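Local coordinates for hemin ABC transporter, periplasmic hemin-binding protein HutB (Vibrio cholerae, PDB 5KHL), which probably captures heme in the periplasm and hands it to the membrane-bound part of an ABC importer, at residues 60-69 / 81-91; 134-145 / 256-266. All blocks are in the same frame, centred on the assembly; numbering follows the deposited sequence.

Contact 1: 60-69 / 81-91. With SO4 (sulfate ion), chain B.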
loop_
_atom_site.group_PDB
_atom_site.type_symbol
_atom_site.label_atom_id
_atom_site.label_comp_id
_atom_site.label_asym_id
_atom_site.label_seq_id
_atom_site.Cartn_x
_atom_site.Cartn_y
_atom_site.Cartn_z
ATOM N N HIS A 60 7.708 4.594 -11.495
ATOM C CA HIS A 60 8.923 3.803 -11.305
ATOM C C HIS A 60 9.070 2.722 -12.372
ATOM O O HIS A 60 10.152 2.161 -12.545
ATOM C CB HIS A 60 8.959 3.183 -9.906
ATOM C CG HIS A 60 7.823 2.254 -9.618
ATOM N ND1 HIS A 60 6.674 2.664 -8.973
ATOM C CD2 HIS A 60 7.654 0.937 -9.877
ATOM C CE1 HIS A 60 5.851 1.642 -8.852
ATOM N NE2 HIS A 60 6.422 0.577 -9.397
ATOM N N ARG A 61 7.988 2.447 -13.099
ATOM C CA ARG A 61 8.037 1.521 -14.226
ATOM C C ARG A 61 8.565 2.196 -15.493
ATOM O O ARG A 61 8.784 1.547 -16.507
ATOM C CB ARG A 61 6.653 0.941 -14.502
ATOM C CG ARG A 61 6.303 -0.274 -13.697
ATOM C CD ARG A 61 4.858 -0.664 -13.953
ATOM N NE ARG A 61 3.999 -0.310 -12.823
ATOM C CZ ARG A 61 3.773 -1.104 -11.780
ATOM N NH1 ARG A 61 4.338 -2.301 -11.733
ATOM N NH2 ARG A 61 2.976 -0.710 -10.793
ATOM N N ARG A 62 8.752 3.506 -15.429
ATOM C CA ARG A 62 9.191 4.282 -16.582
ATOM C C ARG A 62 10.106 5.402 -16.116
ATOM O O ARG A 62 9.815 6.597 -16.273
ATOM C CB ARG A 62 7.988 4.823 -17.359
ATOM C CG ARG A 62 7.425 3.798 -18.316
ATOM C CD ARG A 62 5.941 3.907 -18.517
ATOM N NE ARG A 62 5.445 2.713 -19.194
ATOM C CZ ARG A 62 4.338 2.668 -19.928
ATOM N NH1 ARG A 62 3.604 3.759 -20.091
ATOM N NH2 ARG A 62 3.965 1.530 -20.499
ATOM N N LEU A 63 11.213 4.986 -15.515
ATOM C CA LEU A 63 12.238 5.901 -15.083
ATOM C C LEU A 63 13.036 6.351 -16.289
ATOM O O LEU A 63 13.247 5.577 -17.223
ATOM C CB LEU A 63 13.140 5.241 -14.051
ATOM C CG LEU A 63 12.473 4.825 -12.731
ATOM C CD1 LEU A 63 13.481 4.121 -11.865
ATOM C CD2 LEU A 63 11.929 6.032 -12.032
ATOM N N ALA A 64 13.454 7.615 -16.264
ATOM C CA ALA A 64 14.293 8.205 -17.308
ATOM C C ALA A 64 15.748 8.219 -16.842
ATOM O O ALA A 64 16.085 8.831 -15.832
ATOM C CB ALA A 64 13.816 9.616 -17.656
ATOM N N ALA A 65 16.608 7.528 -17.571
ATOM C CA ALA A 65 17.993 7.389 -17.139
ATOM C C ALA A 65 18.676 8.759 -17.032
ATOM O O ALA A 65 19.205 9.113 -15.973
ATOM C CB ALA A 65 18.757 6.466 -18.086
ATOM N N GLU A 66 18.622 9.542 -18.108
ATOM C CA GLU A 66 19.250 10.860 -18.114
ATOM C C GLU A 66 18.590 11.793 -17.107
ATOM O O GLU A 66 19.276 12.557 -16.434
ATOM C CB GLU A 66 19.215 11.480 -19.515
ATOM C CG GLU A 66 20.072 10.740 -20.506
ATOM C CD GLU A 66 21.537 10.746 -20.111
ATOM O OE1 GLU A 66 22.211 9.711 -20.321
ATOM O OE2 GLU A 66 22.013 11.788 -19.596
ATOM N N GLY A 67 17.269 11.724 -16.994
ATOM C CA GLY A 67 16.552 12.580 -16.067
ATOM C C GLY A 67 17.013 12.355 -14.640
ATOM O O GLY A 67 17.139 13.286 -13.848
ATOM N N LEU A 68 17.266 11.097 -14.310
ATOM C CA LEU A 68 17.749 10.740 -12.981
ATOM C C LEU A 68 19.197 11.175 -12.789
ATOM O O LEU A 68 19.583 11.635 -11.713
ATOM C CB LEU A 68 17.616 9.238 -12.765
ATOM C CG LEU A 68 16.149 8.874 -12.561
ATOM C CD1 LEU A 68 15.938 7.373 -12.555
ATOM C CD2 LEU A 68 15.675 9.482 -11.262
ATOM N N LEU A 69 19.985 11.033 -13.850
ATOM C CA LEU A 69 21.409 11.316 -13.783
ATOM C C LEU A 69 21.690 12.781 -13.483
ATOM O O LEU A 69 22.679 13.096 -12.824
ATOM C CB LEU A 69 22.093 10.902 -15.088
ATOM C CG LEU A 69 22.553 9.445 -15.133
ATOM C CD1 LEU A 69 22.798 8.988 -16.566
ATOM C CD2 LEU A 69 23.805 9.292 -14.290
ATOM N N GLU A 81 10.022 -3.697 -9.386
ATOM C CA GLU A 81 9.303 -3.189 -10.543
ATOM C C GLU A 81 9.963 -1.941 -11.164
ATOM O O GLU A 81 9.544 -1.487 -12.230
ATOM C CB GLU A 81 7.864 -2.862 -10.161
ATOM C CG GLU A 81 7.003 -4.069 -9.954
ATOM C CD GLU A 81 5.599 -3.691 -9.536
ATOM O OE1 GLU A 81 4.672 -4.487 -9.801
ATOM O OE2 GLU A 81 5.415 -2.592 -8.960
ATOM N N MET A 82 10.955 -1.374 -10.479
ATOM C CA MET A 82 11.678 -0.241 -11.023
ATOM C C MET A 82 12.161 -0.643 -12.391
ATOM O O MET A 82 12.595 -1.777 -12.583
ATOM C CB MET A 82 12.872 0.159 -10.165
ATOM C CG MET A 82 12.555 0.880 -8.900
ATOM S SD MET A 82 14.109 1.467 -8.245
ATOM C CE MET A 82 14.977 -0.077 -7.876
ATOM N N GLY A 83 12.069 0.278 -13.340
ATOM C CA GLY A 83 12.476 -0.006 -14.696
ATOM C C GLY A 83 12.288 1.243 -15.526
ATOM O O GLY A 83 11.938 2.295 -14.986
ATOM N N PRO A 84 12.517 1.135 -16.843
ATOM C CA PRO A 84 12.932 -0.112 -17.497
ATOM C C PRO A 84 14.367 -0.527 -17.153
ATOM O O PRO A 84 15.142 0.269 -16.603
ATOM C CB PRO A 84 12.798 0.219 -18.982
ATOM C CG PRO A 84 13.058 1.655 -19.048
ATOM C CD PRO A 84 12.418 2.236 -17.813
ATOM N N ASP A 85 14.699 -1.780 -17.447
ATOM C CA ASP A 85 15.978 -2.312 -17.027
ATOM C C ASP A 85 17.121 -1.590 -17.718
ATOM O O ASP A 85 18.185 -1.404 -17.137
ATOM C CB ASP A 85 16.045 -3.811 -17.286
ATOM C CG ASP A 85 16.096 -4.600 -15.999
ATOM O OD1 ASP A 85 15.031 -4.779 -15.369
ATOM O OD2 ASP A 85 17.201 -5.022 -15.600
ATOM N N THR A 86 16.882 -1.153 -18.947
ATOM C CA THR A 86 17.898 -0.431 -19.697
ATOM C C THR A 86 18.306 0.892 -19.029
ATOM O O THR A 86 19.419 1.373 -19.228
ATOM C CB THR A 86 17.436 -0.159 -21.135
ATOM O OG1 THR A 86 18.508 0.443 -21.872
ATOM C CG2 THR A 86 16.212 0.748 -21.148
ATOM N N ALA A 87 17.416 1.475 -18.234
ATOM C CA ALA A 87 17.739 2.709 -17.524
ATOM C C ALA A 87 18.478 2.362 -16.249
ATOM O O ALA A 87 19.410 3.061 -15.837
ATOM C CB ALA A 87 16.490 3.507 -17.215
ATOM N N LEU A 88 18.065 1.263 -15.628
ATOM C CA LEU A 88 18.722 0.817 -14.421
ATOM C C LEU A 88 20.188 0.472 -14.675
ATOM O O LEU A 88 21.029 0.716 -13.816
ATOM C CB LEU A 88 17.979 -0.375 -13.826
ATOM C CG LEU A 88 16.499 -0.094 -13.531
ATOM C CD1 LEU A 88 15.857 -1.304 -12.885
ATOM C CD2 LEU A 88 16.325 1.159 -12.674
ATOM N N GLN A 89 20.509 -0.079 -15.844
ATOM C CA GLN A 89 21.916 -0.380 -16.149
ATOM C C GLN A 89 22.717 0.908 -16.309
ATOM O O GLN A 89 23.829 1.013 -15.796
ATOM C CB GLN A 89 22.072 -1.250 -17.412
ATOM C CG GLN A 89 20.897 -1.218 -18.370
ATOM C CD GLN A 89 21.232 -1.669 -19.796
ATOM O OE1 GLN A 89 22.069 -1.063 -20.478
ATOM N NE2 GLN A 89 20.552 -2.721 -20.261
ATOM N N GLN A 90 22.143 1.883 -17.007
ATOM C CA GLN A 90 22.776 3.189 -17.194
ATOM C C GLN A 90 23.107 3.883 -15.866
ATOM O O GLN A 90 24.075 4.634 -15.764
ATOM C CB GLN A 90 21.875 4.092 -18.043
ATOM C CG GLN A 90 21.608 3.564 -19.443
ATOM C CD GLN A 90 20.892 4.569 -20.333
ATOM O OE1 GLN A 90 21.290 5.739 -20.425
ATOM N NE2 GLN A 90 19.828 4.117 -20.994
ATOM N N LEU A 91 22.301 3.631 -14.848
ATOM C CA LEU A 91 22.570 4.186 -13.532
ATOM C C LEU A 91 23.688 3.416 -12.842
ATOM O O LEU A 91 24.646 4.009 -12.344
ATOM C CB LEU A 91 21.302 4.161 -12.692
ATOM C CG LEU A 91 20.148 4.948 -13.298
ATOM C CD1 LEU A 91 18.880 4.683 -12.491
ATOM C CD2 LEU A 91 20.476 6.436 -13.332
HETATM S S SO4 B . 16.261 9.877 -20.911
HETATM O O1 SO4 B . 17.360 8.945 -20.685
HETATM O O2 SO4 B . 15.002 9.151 -20.990
HETATM O O3 SO4 B . 16.158 10.832 -19.812
HETATM O O4 SO4 B . 16.503 10.578 -22.172
#
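The His60 ring, its CG lodged between the backbone N and the carbonyl carbon (chi1 61°), presents an edge to the Glu81 carboxylate. The two planes are 20° apart, and the bond from His60 NE2 to Glu81 OE2 is weak, at 3.4 Å. Arg61 lies alongside Glu81, pointing the same way, but their salt bridge is less sure because Arg61 NH1 is modelled too close to its neighbour. Next come two backbone bonds, Gly83 N to His60 O and Leu63 N to Gly83 O, both 2.8 Å. Pro84, after a cis peptide, rests CD on Leu63 O (3.5 Å). Further along, helices 65-69 and 85-91 run roughly the same way, 35° apart. Ala65 CB meets Ala87 CB at 3.8 Å, and the Gln90 amide lies along Ala65 CB. Leu68 crosses Leu91 at about a right angle (CD1 to CD1, 4.0 Å). A sulfate, probably from the crystallisation liquor, accepts from Glu66 N and Gly67 N in the first turn of helix 65-69. Segment 81-91 belongs to the beta-alpha-beta crossover between strands 75-78 and 97-100, with helix 65-69 packed beside its helix; Leu63, Leu88 and Leu91 pack on Leu76 of the first strand, Met82 and Leu91 on Val98 of the second.

Contact 2: 134-145 / 256-266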
loop_
_atom_site.group_PDB
_atom_site.type_symbol
_atom_site.label_atom_id
_atom_site.label_comp_id
_atom_site.label_asym_id
_atom_site.label_seq_id
_atom_site.Cartn_x
_atom_site.Cartn_y
_atom_site.Cartn_z
ATOM N N VAL A 134 5.770 -0.737 15.009
ATOM C CA VAL A 134 5.051 -1.489 13.996
ATOM C C VAL A 134 4.423 -2.746 14.579
ATOM O O VAL A 134 3.246 -3.048 14.310
ATOM C CB VAL A 134 5.963 -1.877 12.822
ATOM C CG1 VAL A 134 5.379 -3.052 12.066
ATOM C CG2 VAL A 134 6.153 -0.689 11.891
ATOM N N GLN A 135 5.192 -3.458 15.395
ATOM C CA GLN A 135 4.685 -4.677 16.020
ATOM C C GLN A 135 3.621 -4.362 17.073
ATOM O O GLN A 135 2.570 -4.994 17.092
ATOM C CB GLN A 135 5.825 -5.498 16.636
ATOM C CG GLN A 135 5.599 -6.995 16.496
ATOM C CD GLN A 135 5.765 -7.487 15.057
ATOM O OE1 GLN A 135 6.852 -7.412 14.493
ATOM N NE2 GLN A 135 4.687 -8.002 14.468
ATOM N N GLN A 136 3.880 -3.377 17.930
ATOM C CA GLN A 136 2.852 -2.881 18.860
ATOM C C GLN A 136 1.513 -2.563 18.185
ATOM O O GLN A 136 0.471 -3.002 18.675
ATOM C CB GLN A 136 3.325 -1.618 19.586
ATOM C CG GLN A 136 4.527 -1.777 20.483
ATOM C CD GLN A 136 4.790 -0.531 21.303
ATOM O OE1 GLN A 136 5.886 -0.339 21.846
ATOM N NE2 GLN A 136 3.776 0.329 21.402
ATOM N N GLN A 137 1.523 -1.792 17.087
ATOM C CA GLN A 137 0.265 -1.489 16.390
ATOM C C GLN A 137 -0.416 -2.756 15.928
ATOM O O GLN A 137 -1.642 -2.853 15.970
ATOM C CB GLN A 137 0.482 -0.599 15.179
ATOM C CG GLN A 137 0.939 0.791 15.465
ATOM C CD GLN A 137 1.276 1.520 14.183
ATOM O OE1 GLN A 137 0.400 1.835 13.377
ATOM N NE2 GLN A 137 2.558 1.776 13.975
ATOM N N ILE A 138 0.393 -3.714 15.472
ATOM C CA ILE A 138 -0.124 -4.947 14.908
ATOM C C ILE A 138 -0.746 -5.770 16.016
ATOM O O ILE A 138 -1.817 -6.338 15.845
ATOM C CB ILE A 138 0.972 -5.736 14.174
ATOM C CG1 ILE A 138 1.398 -4.954 12.916
ATOM C CG2 ILE A 138 0.491 -7.142 13.855
ATOM C CD1 ILE A 138 2.140 -5.735 11.852
ATOM N N ASN A 139 -0.091 -5.785 17.172
ATOM C CA ASN A 139 -0.613 -6.478 18.351
ATOM C C ASN A 139 -1.873 -5.795 18.879
ATOM O O ASN A 139 -2.865 -6.464 19.201
ATOM C CB ASN A 139 0.460 -6.558 19.445
ATOM C CG ASN A 139 1.592 -7.521 19.093
ATOM O OD1 ASN A 139 1.357 -8.618 18.591
ATOM N ND2 ASN A 139 2.828 -7.103 19.351
ATOM N N ALA A 140 -1.835 -4.464 18.946
ATOM C CA ALA A 140 -3.023 -3.672 19.291
ATOM C C ALA A 140 -4.199 -3.982 18.353
ATOM O O ALA A 140 -5.323 -4.180 18.820
ATOM C CB ALA A 140 -2.704 -2.185 19.268
ATOM N N LEU A 141 -3.938 -4.048 17.047
ATOM C CA LEU A 141 -4.971 -4.444 16.088
ATOM C C LEU A 141 -5.474 -5.880 16.333
ATOM O O LEU A 141 -6.684 -6.135 16.380
ATOM C CB LEU A 141 -4.451 -4.313 14.654
ATOM C CG LEU A 141 -4.581 -2.910 14.043
ATOM C CD1 LEU A 141 -3.573 -2.695 12.924
ATOM C CD2 LEU A 141 -5.994 -2.635 13.531
ATOM N N GLN A 142 -4.533 -6.808 16.486
ATOM C CA GLN A 142 -4.851 -8.220 16.677
ATOM C C GLN A 142 -5.553 -8.436 18.022
ATOM O O GLN A 142 -6.457 -9.261 18.122
ATOM C CB GLN A 142 -3.572 -9.072 16.543
ATOM C CG GLN A 142 -3.140 -9.250 15.071
ATOM C CD GLN A 142 -1.747 -9.856 14.866
ATOM O OE1 GLN A 142 -0.870 -9.774 15.728
ATOM N NE2 GLN A 142 -1.543 -10.460 13.708
ATOM N N ALA A 143 -5.182 -7.649 19.032
ATOM C CA ALA A 143 -5.844 -7.722 20.334
ATOM C C ALA A 143 -7.344 -7.486 20.239
ATOM O O ALA A 143 -8.105 -8.046 21.017
ATOM C CB ALA A 143 -5.227 -6.724 21.315
ATOM N N LYS A 144 -7.780 -6.653 19.297
ATOM C CA LYS A 144 -9.209 -6.335 19.184
ATOM C C LYS A 144 -9.972 -7.335 18.309
ATOM O O LYS A 144 -11.148 -7.143 18.031
ATOM C CB LYS A 144 -9.412 -4.921 18.627
ATOM C CG LYS A 144 -8.859 -3.785 19.476
ATOM C CD LYS A 144 -9.211 -2.441 18.819
ATOM C CE LYS A 144 -8.520 -1.254 19.472
ATOM N NZ LYS A 144 -9.446 -0.544 20.400
ATOM N N ARG A 145 -9.307 -8.393 17.860
ATOM C CA ARG A 145 -9.994 -9.382 17.048
ATOM C C ARG A 145 -10.971 -10.210 17.869
ATOM O O ARG A 145 -10.564 -10.887 18.821
ATOM C CB ARG A 145 -9.002 -10.311 16.383
ATOM C CG ARG A 145 -9.604 -11.653 15.995
ATOM C CD ARG A 145 -8.608 -12.487 15.224
ATOM N NE ARG A 145 -9.250 -13.584 14.517
ATOM C CZ ARG A 145 -9.365 -13.654 13.194
ATOM N NH1 ARG A 145 -8.879 -12.685 12.427
ATOM N NH2 ARG A 145 -9.964 -14.699 12.636
ATOM N N LEU A 256 3.301 1.707 6.880
ATOM C CA LEU A 256 2.875 2.438 8.065
ATOM C C LEU A 256 1.473 3.004 7.885
ATOM O O LEU A 256 0.640 2.948 8.805
ATOM C CB LEU A 256 3.860 3.554 8.381
ATOM C CG LEU A 256 5.321 3.107 8.497
ATOM C CD1 LEU A 256 6.186 4.270 8.955
ATOM C CD2 LEU A 256 5.475 1.913 9.450
ATOM N N LYS A 257 1.220 3.539 6.693
ATOM C CA LYS A 257 -0.115 3.991 6.299
ATOM C C LYS A 257 -1.141 2.844 6.321
ATOM O O LYS A 257 -2.279 3.037 6.736
ATOM C CB LYS A 257 -0.067 4.624 4.903
ATOM C CG LYS A 257 -1.302 5.431 4.528
ATOM C CD LYS A 257 -1.460 6.668 5.414
ATOM C CE LYS A 257 -2.939 7.006 5.652
ATOM N NZ LYS A 257 -3.666 7.318 4.397
ATOM N N SER A 258 -0.724 1.659 5.874
ATOM C CA SER A 258 -1.574 0.474 5.909
ATOM C C SER A 258 -2.064 0.212 7.320
ATOM O O SER A 258 -3.258 0.045 7.553
ATOM C CB SER A 258 -0.833 -0.755 5.397
ATOM O OG SER A 258 0.054 -0.425 4.352
ATOM N N LEU A 259 -1.128 0.189 8.259
ATOM C CA LEU A 259 -1.441 -0.012 9.665
ATOM C C LEU A 259 -2.380 1.068 10.239
ATOM O O LEU A 259 -3.290 0.756 11.012
ATOM C CB LEU A 259 -0.139 -0.060 10.472
ATOM C CG LEU A 259 0.872 -1.161 10.126
ATOM C CD1 LEU A 259 1.799 -1.395 11.292
ATOM C CD2 LEU A 259 0.169 -2.459 9.743
ATOM N N GLN A 260 -2.140 2.324 9.858
ATOM C CA GLN A 260 -2.957 3.464 10.271
ATOM C C GLN A 260 -4.391 3.408 9.711
ATOM O O GLN A 260 -5.350 3.637 10.439
ATOM C CB GLN A 260 -2.276 4.788 9.857
ATOM C CG GLN A 260 -2.392 5.937 10.887
ATOM C CD GLN A 260 -1.449 5.806 12.105
ATOM O OE1 GLN A 260 -0.307 5.349 11.988
ATOM N NE2 GLN A 260 -1.937 6.216 13.276
ATOM N N GLU A 261 -4.530 3.107 8.428
ATOM C CA GLU A 261 -5.847 2.841 7.838
ATOM C C GLU A 261 -6.549 1.675 8.495
ATOM O O GLU A 261 -7.743 1.738 8.751
ATOM C CB GLU A 261 -5.737 2.538 6.343
ATOM C CG GLU A 261 -5.467 3.747 5.499
ATOM C CD GLU A 261 -6.544 4.784 5.650
ATOM O OE1 GLU A 261 -7.438 4.825 4.784
ATOM O OE2 GLU A 261 -6.497 5.553 6.634
ATOM N N ALA A 262 -5.798 0.604 8.742
ATOM C CA ALA A 262 -6.351 -0.604 9.353
ATOM C C ALA A 262 -6.984 -0.285 10.697
ATOM O O ALA A 262 -8.115 -0.694 10.947
ATOM C CB ALA A 262 -5.266 -1.691 9.502
ATOM N N GLN A 263 -6.260 0.448 11.545
ATOM C CA GLN A 263 -6.800 0.919 12.829
ATOM C C GLN A 263 -8.060 1.718 12.603
ATOM O O GLN A 263 -9.097 1.454 13.221
ATOM C CB GLN A 263 -5.807 1.800 13.596
ATOM C CG GLN A 263 -4.503 1.153 14.009
ATOM C CD GLN A 263 -3.568 2.146 14.692
ATOM O OE1 GLN A 263 -3.985 2.899 15.571
ATOM N NE2 GLN A 263 -2.304 2.161 14.277
ATOM N N ARG A 264 -7.955 2.701 11.713
ATOM C CA ARG A 264 -9.059 3.607 11.440
ATOM C C ARG A 264 -10.280 2.842 10.955
ATOM O O ARG A 264 -11.399 3.172 11.325
ATOM C CB ARG A 264 -8.671 4.670 10.412
ATOM C CG ARG A 264 -9.790 5.693 10.190
ATOM C CD ARG A 264 -9.489 6.646 9.050
ATOM N NE ARG A 264 -9.312 5.931 7.791
ATOM C CZ ARG A 264 -10.300 5.594 6.974
ATOM N NH1 ARG A 264 -11.550 5.914 7.266
ATOM N NH2 ARG A 264 -10.034 4.938 5.864
ATOM N N ILE A 265 -10.073 1.804 10.151
ATOM C CA ILE A 265 -11.198 1.022 9.641
ATOM C C ILE A 265 -11.729 0.018 10.681
ATOM O O ILE A 265 -12.929 -0.213 10.761
ATOM C CB ILE A 265 -10.823 0.286 8.345
ATOM C CG1 ILE A 265 -10.393 1.295 7.282
ATOM C CG2 ILE A 265 -12.024 -0.514 7.802
ATOM C CD1 ILE A 265 -9.643 0.691 6.147
ATOM N N GLN A 266 -10.858 -0.551 11.504
ATOM C CA GLN A 266 -11.312 -1.474 12.562
ATOM C C GLN A 266 -12.270 -0.785 13.533
ATOM O O GLN A 266 -13.214 -1.390 14.034
ATOM C CB GLN A 266 -10.115 -2.056 13.326
ATOM C CG GLN A 266 -10.478 -3.088 14.375
ATOM C CD GLN A 266 -9.251 -3.661 15.106
ATOM O OE1 GLN A 266 -8.497 -2.929 15.751
ATOM N NE2 GLN A 266 -9.055 -4.973 15.001
#
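Leu141 is a knob in a hole of helix 256-266, seated among Leu259, Ala262, Gln263 and Gln266. With chi1 at -85° its CG stands beside the backbone N, and the fork spreads over the facing helix: CD1 meets Ala262 CB at 3.9 Å, while CD2 lies against the backbone of Ala262 and Gln263 and the amide of Gln266. Gln266 holds CG anti to the backbone N (chi1 -176°) and stays extended beyond it, a reach that brings NE2 to Leu141 O at 3.0 Å. That bond is almost straight and lies in the amide plane. Leu141 O also accepts from Lys144 N, which comes from the opposite face of the carbonyl. The aliphatic part of Lys144 passes the other end of the same amide, CD lying 3.2 Å from Gln266 OE1.

Toward the start of both segments Val134, Ile138, Leu256 and Leu259 make an apolar patch, with Gln137 beside it. Leu259 sends CD1 between Val134 and Ile138, touching Ile138 CG1 at 3.9 Å, and Val134 crosses Leu256 at about a right angle, CG2 to CD2 3.6 Å. Gln137 is extended across the seam, its amide turned steeply against that of Gln263; its OE1 stands 2.9 Å from Gln263 NE2.

The helices run nearly parallel, 24° apart. Helix 125-143 follows the strands of one lobe and precedes those of the other, consistent with the single linking helix of this binding-protein family. Val134 also packs on helix 107-120, and Leu256 on helix 24-32. Gln266 NE2 has a second acceptor in Ile179 O, so one amide ties helix 125-143, helix 256-266 and the Ile179 loop together. Directional bonding fixes this end of a seam otherwise made of apolar packing and the aliphatic parts and amides of glutamines.

From the N terminus, the chain first lays down strands 19-21 and 39-42, then reaches contact 1, which closes a short loop of 11 residues holding strand 75-78 and so stays local to the four-stranded parallel sheet of the first lobe. After strand 97-100 and helix 107-120 comes helix 125-143, where contact 2 opens. It closes only 110 residues later, once the whole mixed sheet of the second lobe has been built, bringing the C-terminal helix back against helix 125-143. The two loops therefore follow in series, neither crossing nor nesting. The centres of contact 1 and contact 2 are about 35 Å apart, on opposite sides of the chain's centre. The nearest atoms of the two contacts are about 15 Å apart.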